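Local coordinates for protein (S)-ureidoglycine--glyoxylate transaminase (Bacillus subtilis, PDB 3ISL) that catalyses the pyridoxal phosphate-dependent transfer of an amino group from (S)-ureidoglycine to glyoxylate, giving oxalurate and glycine in purine catabolism, at residues A[322-327]-A[365-370]; A[326-331]-A[359-364]. One frame throughout, in Å; residues are numbered along the deposited sequence.

Interaction 1 of 2, residues A[322-327]-A[365-370]; sequences PVVTCV and GTMGYS
The flat group at the centre of this contact is the peptide carbonyl of V323. Above one face of its plane sits the backbone N of T366, about 40° out of that plane; on the other side lies CG of M367, 3.8 Å from V323 O. G365 CA approaches the same oxygen much closer to the plane, at 3.4 Å, as a CA-H...O contact. The T366 N to V323 O bond is of ordinary length and nearly straight, 3.0 Å with 167° at the hydrogen, even though the donor is well away from the lone-pair directions. Beside it V324 and G365 form a non-hydrogen-bonded antiparallel pair, and just past them 365-370 turns out of strand 361-365 into a loop leading to helix 373-389.

M367 supplies the apolar half. With CG anti to its carbonyl carbon (chi1 -64°) and the chain extended beyond, it crosses V323 at about a right angle, its CG 3.8 Å from V323 CB. The terminal CE meets two valine methyls, V323 CG2 at 3.9 Å and V324 CG2 at 4.1 Å; the V324 side chain runs alongside M367, pointing the same way.

Helix 288-308 packs against both segments, H295 touching V323 and L302 touching T366, while H295 and R294 hydrogen-bond the backbone of G368. The M367 side chain comes within about 4 Å of that of K198, the cofactor-attachment lysine, and about 6 Å of the bound pyridoxal phosphate. One backbone bond thus ties the loop to the end of the strand pair, beside the V324-G365 bridge; apart from the CA-H...O contact, the rest is mainly packing of M367 CG and CE on valine carbons, which brings an apolar side chain next to that lysine.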
loop_
_atom_site.group_PDB
_atom_site.type_symbol
_atom_site.label_atom_id
_atom_site.label_comp_id
_atom_site.label_asym_id
_atom_site.label_seq_id
_atom_site.Cartn_x
_atom_site.Cartn_y
_atom_site.Cartn_z
ATOM N N PRO A 322 6.783 0.005 -26.656
ATOM C CA PRO A 322 7.945 0.928 -26.848
ATOM C C PRO A 322 8.909 0.903 -25.644
ATOM O O PRO A 322 10.144 0.953 -25.848
ATOM C CB PRO A 322 7.298 2.343 -26.999
ATOM C CG PRO A 322 5.846 2.035 -27.450
ATOM C CD PRO A 322 5.501 0.749 -26.614
ATOM N N VAL A 323 8.354 0.669 -24.459
ATOM C CA VAL A 323 9.132 0.783 -23.202
ATOM C C VAL A 323 9.800 -0.495 -22.701
ATOM O O VAL A 323 10.409 -0.495 -21.631
ATOM C CB VAL A 323 8.375 1.571 -22.084
ATOM C CG1 VAL A 323 7.963 2.983 -22.624
ATOM C CG2 VAL A 323 7.114 0.807 -21.600
ATOM N N VAL A 324 9.764 -1.566 -23.493
ATOM C CA VAL A 324 10.459 -2.781 -23.106
ATOM C C VAL A 324 11.046 -3.282 -24.383
ATOM O O VAL A 324 10.422 -3.176 -25.429
ATOM C CB VAL A 324 9.452 -3.829 -22.508
ATOM C CG1 VAL A 324 10.095 -5.171 -22.292
ATOM C CG2 VAL A 324 8.892 -3.321 -21.148
ATOM N N THR A 325 12.227 -3.877 -24.277
ATOM C CA THR A 325 12.937 -4.403 -25.415
ATOM C C THR A 325 13.440 -5.774 -25.021
ATOM O O THR A 325 14.152 -5.900 -24.019
ATOM C CB THR A 325 14.108 -3.448 -25.733
ATOM O OG1 THR A 325 13.508 -2.276 -26.238
ATOM C CG2 THR A 325 15.076 -4.055 -26.858
ATOM N N CYS A 326 12.993 -6.792 -25.741
ATOM C CA CYS A 326 13.252 -8.191 -25.390
ATOM C C CYS A 326 14.399 -8.658 -26.266
ATOM O O CYS A 326 14.249 -8.758 -27.494
ATOM C CB CYS A 326 12.000 -9.077 -25.655
ATOM S SG CYS A 326 10.553 -8.561 -24.751
ATOM N N VAL A 327 15.538 -8.942 -25.633
ATOM C CA VAL A 327 16.745 -9.281 -26.358
ATOM C C VAL A 327 16.935 -10.776 -26.244
ATOM O O VAL A 327 16.900 -11.315 -25.138
ATOM C CB VAL A 327 17.972 -8.548 -25.789
ATOM C CG1 VAL A 327 19.297 -8.921 -26.569
ATOM C CG2 VAL A 327 17.729 -7.026 -25.762
ATOM N N GLY A 365 14.026 -2.565 -19.822
ATOM C CA GLY A 365 12.990 -1.524 -19.667
ATOM C C GLY A 365 13.630 -0.176 -19.959
ATOM O O GLY A 365 14.843 0.014 -19.671
ATOM N N THR A 366 12.893 0.733 -20.602
ATOM C CA THR A 366 13.348 2.135 -20.796
ATOM C C THR A 366 12.113 2.924 -20.389
ATOM O O THR A 366 11.394 3.385 -21.236
ATOM C CB THR A 366 13.718 2.468 -22.301
ATOM O OG1 THR A 366 12.730 1.895 -23.168
ATOM C CG2 THR A 366 15.069 1.897 -22.692
ATOM N N MET A 367 11.844 3.028 -19.088
ATOM C CA MET A 367 10.625 3.623 -18.568
ATOM C C MET A 367 10.904 4.833 -17.673
ATOM O O MET A 367 11.762 4.738 -16.777
ATOM C CB MET A 367 9.900 2.585 -17.645
ATOM C CG MET A 367 9.408 1.293 -18.396
ATOM S SD MET A 367 8.928 0.091 -17.177
ATOM C CE MET A 367 7.689 -0.850 -18.117
ATOM N N GLY A 368 10.131 5.931 -17.826
ATOM C CA GLY A 368 10.213 6.979 -16.871
ATOM C C GLY A 368 11.601 7.590 -16.742
ATOM O O GLY A 368 12.290 7.853 -17.751
ATOM N N TYR A 369 12.037 7.805 -15.508
ATOM C CA TYR A 369 13.314 8.491 -15.266
ATOM C C TYR A 369 14.499 7.647 -15.758
ATOM O O TYR A 369 15.553 8.185 -16.051
ATOM C CB TYR A 369 13.483 8.771 -13.771
ATOM C CG TYR A 369 14.685 9.672 -13.530
ATOM C CD1 TYR A 369 14.634 11.043 -13.899
ATOM C CD2 TYR A 369 15.856 9.165 -13.012
ATOM C CE1 TYR A 369 15.716 11.871 -13.724
ATOM C CE2 TYR A 369 16.982 10.000 -12.846
ATOM C CZ TYR A 369 16.901 11.343 -13.223
ATOM O OH TYR A 369 17.996 12.174 -13.026
ATOM N N SER A 370 14.357 6.314 -15.735
ATOM C CA SER A 370 15.341 5.368 -16.320
ATOM C C SER A 370 15.489 5.468 -17.861
ATOM O O SER A 370 16.513 4.992 -18.487
ATOM C CB SER A 370 14.885 3.945 -15.930
ATOM O OG SER A 370 15.285 3.645 -14.570
#

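Interaction 2 of 2, residues A[326-331]-A[359-364]; sequences CVEIPG and GKIWRI
I329 lays its CG1 squarely over the face of the W362 indole, where strands 324-328 and 361-365 form an antiparallel strand pair in the small C-terminal domain of this fold-type I aminotransferase. CG1 is 3.5 Å from the centroid of the six-membered ring and only 8° off its normal, a CH-pi contact in which the isoleucine crosses the tryptophan at about a right angle. The I329 torsion (chi1 -59°) puts CG1 anti to the carbonyl carbon, and from there CD1 runs on to G359 O and the I361 backbone N. V327 meets the same indole differently: its CG1 lies at the edge, in the ring plane, 4.0 Å from CE3. P330 comes in obliquely, CD 3.7 Å from CH2.

Backbone bonds lock the register. V327 and W362 are a hydrogen-bonded pair joined both ways, each bond 2.8 Å from N to O, and I329 N adds a third to K360 O. The strand axes run at 150° to each other. On the V327 and W362 face, V327 CG2 also reaches I364 CD1, and I306 and L302 of helix 288-308 pack there. The indole's NE1 is itself bonded to the backbone O of G335, which helps to fix the rotation of the ring. Were W362 replaced by an alanine, I329 CG1 and P330 CD would probably lose the flat surface they rest on, and G335 O its indole donor.

The opposite face carries C326, E328, I361 and R363. The R363 guanidinium hydrogen-bonds S352 O through NH2 and, through NH1, the backbone O of T147, a residue lining the cofactor pocket. Nearer the backbone, C326 SG rests equally against I361 CD1 and R363 CG, 4.1 Å from each.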
loop_
_atom_site.group_PDB
_atom_site.type_symbol
_atom_site.label_atom_id
_atom_site.label_comp_id
_atom_site.label_asym_id
_atom_site.label_seq_id
_atom_site.Cartn_x
_atom_site.Cartn_y
_atom_site.Cartn_z
ATOM N N CYS A 326 12.993 -6.792 -25.741
ATOM C CA CYS A 326 13.252 -8.191 -25.390
ATOM C C CYS A 326 14.399 -8.658 -26.266
ATOM O O CYS A 326 14.249 -8.758 -27.494
ATOM C CB CYS A 326 12.000 -9.077 -25.655
ATOM S SG CYS A 326 10.553 -8.561 -24.751
ATOM N N VAL A 327 15.538 -8.942 -25.633
ATOM C CA VAL A 327 16.745 -9.281 -26.358
ATOM C C VAL A 327 16.935 -10.776 -26.244
ATOM O O VAL A 327 16.900 -11.315 -25.138
ATOM C CB VAL A 327 17.972 -8.548 -25.789
ATOM C CG1 VAL A 327 19.297 -8.921 -26.569
ATOM C CG2 VAL A 327 17.729 -7.026 -25.762
ATOM N N GLU A 328 17.166 -11.434 -27.388
ATOM C CA GLU A 328 17.342 -12.883 -27.435
ATOM C C GLU A 328 18.704 -13.238 -26.857
ATOM O O GLU A 328 19.731 -12.670 -27.271
ATOM C CB GLU A 328 17.133 -13.445 -28.877
ATOM C CG GLU A 328 15.631 -13.613 -29.236
ATOM C CD GLU A 328 15.314 -14.047 -30.682
ATOM O OE1 GLU A 328 14.096 -14.258 -30.960
ATOM O OE2 GLU A 328 16.249 -14.185 -31.523
ATOM N N ILE A 329 18.693 -14.154 -25.883
ATOM C CA ILE A 329 19.902 -14.742 -25.324
ATOM C C ILE A 329 20.508 -15.707 -26.349
ATOM O O ILE A 329 19.911 -16.700 -26.735
ATOM C CB ILE A 329 19.632 -15.463 -23.964
ATOM C CG1 ILE A 329 19.043 -14.456 -22.940
ATOM C CG2 ILE A 329 20.921 -16.163 -23.432
ATOM C CD1 ILE A 329 18.350 -15.102 -21.721
ATOM N N PRO A 330 21.710 -15.406 -26.802
ATOM C CA PRO A 330 22.370 -16.286 -27.815
ATOM C C PRO A 330 22.643 -17.695 -27.275
ATOM O O PRO A 330 22.870 -17.869 -26.065
ATOM C CB PRO A 330 23.682 -15.571 -28.097
ATOM C CG PRO A 330 23.573 -14.170 -27.385
ATOM C CD PRO A 330 22.570 -14.318 -26.304
ATOM N N GLY A 331 22.603 -18.699 -28.146
ATOM C CA GLY A 331 22.853 -20.099 -27.741
ATOM C C GLY A 331 24.191 -20.257 -27.027
ATOM O O GLY A 331 25.175 -19.595 -27.400
ATOM N N GLY A 359 14.988 -18.233 -19.877
ATOM C CA GLY A 359 16.210 -18.570 -20.600
ATOM C C GLY A 359 16.228 -18.146 -22.060
ATOM O O GLY A 359 17.218 -18.373 -22.761
ATOM N N LYS A 360 15.146 -17.566 -22.561
ATOM C CA LYS A 360 15.116 -17.155 -23.976
ATOM C C LYS A 360 15.478 -15.698 -24.161
ATOM O O LYS A 360 16.026 -15.330 -25.178
ATOM C CB LYS A 360 13.731 -17.405 -24.602
ATOM C CG LYS A 360 13.422 -18.904 -24.819
ATOM C CD LYS A 360 11.917 -19.153 -24.938
ATOM C CE LYS A 360 11.312 -18.402 -26.157
ATOM N NZ LYS A 360 11.082 -19.237 -27.385
ATOM N N ILE A 361 15.109 -14.856 -23.193
ATOM C CA ILE A 361 15.207 -13.415 -23.396
ATOM C C ILE A 361 15.657 -12.691 -22.163
ATOM O O ILE A 361 15.363 -13.107 -21.035
ATOM C CB ILE A 361 13.842 -12.739 -23.859
ATOM C CG1 ILE A 361 12.646 -13.148 -22.982
ATOM C CG2 ILE A 361 13.579 -12.952 -25.324
ATOM C CD1 ILE A 361 11.393 -12.175 -23.096
ATOM N N TRP A 362 16.360 -11.591 -22.370
ATOM C CA TRP A 362 16.423 -10.563 -21.301
ATOM C C TRP A 362 15.444 -9.521 -21.681
ATOM O O TRP A 362 15.201 -9.353 -22.854
ATOM C CB TRP A 362 17.778 -9.883 -21.183
ATOM C CG TRP A 362 18.940 -10.788 -20.913
ATOM C CD1 TRP A 362 19.303 -11.383 -19.704
ATOM C CD2 TRP A 362 19.961 -11.140 -21.861
ATOM N NE1 TRP A 362 20.502 -12.107 -19.878
ATOM C CE2 TRP A 362 20.915 -11.972 -21.185
ATOM C CE3 TRP A 362 20.149 -10.855 -23.225
ATOM C CZ2 TRP A 362 22.053 -12.533 -21.854
ATOM C CZ3 TRP A 362 21.278 -11.403 -23.893
ATOM C CH2 TRP A 362 22.203 -12.256 -23.202
ATOM N N ARG A 363 14.896 -8.801 -20.692
ATOM C CA ARG A 363 14.014 -7.685 -20.978
ATOM C C ARG A 363 14.637 -6.389 -20.473
ATOM O O ARG A 363 14.913 -6.237 -19.291
ATOM C CB ARG A 363 12.621 -7.908 -20.364
ATOM C CG ARG A 363 11.934 -9.145 -20.895
ATOM C CD ARG A 363 10.627 -9.386 -20.186
ATOM N NE ARG A 363 10.867 -9.904 -18.860
ATOM C CZ ARG A 363 10.171 -9.553 -17.784
ATOM N NH1 ARG A 363 9.168 -8.701 -17.862
ATOM N NH2 ARG A 363 10.476 -10.089 -16.623
ATOM N N ILE A 364 14.844 -5.431 -21.373
ATOM C CA ILE A 364 15.471 -4.194 -20.938
ATOM C C ILE A 364 14.338 -3.151 -20.988
ATOM O O ILE A 364 13.772 -2.933 -22.053
ATOM C CB ILE A 364 16.630 -3.790 -21.796
ATOM C CG1 ILE A 364 17.656 -4.955 -21.896
ATOM C CG2 ILE A 364 17.252 -2.400 -21.316
ATOM C CD1 ILE A 364 18.910 -4.671 -22.742
#

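In the fold
Interaction 2 lies along the strand pair 324-328 and 361-365, and interaction 1 is at its end, where 365-370 leaves as a loop; their centres are 14 Å apart, and they share C326 and V327. Because the strands run oppositely, the chain passes through 322-327 and 326-331, then runs through helix 335-346, returns through 359-364 and reaches 365-370 last, just before helix 373-389. A probable backbone hydrogen bond from I364 N to T325 O, 2.8 Å, joins the two contacts, and L302 of helix 288-308 touches both. Interaction 1 is the buried end beside the cofactor lysine; interaction 2 runs outward to more exposed loops, so the ladder links the active-site side to the periphery.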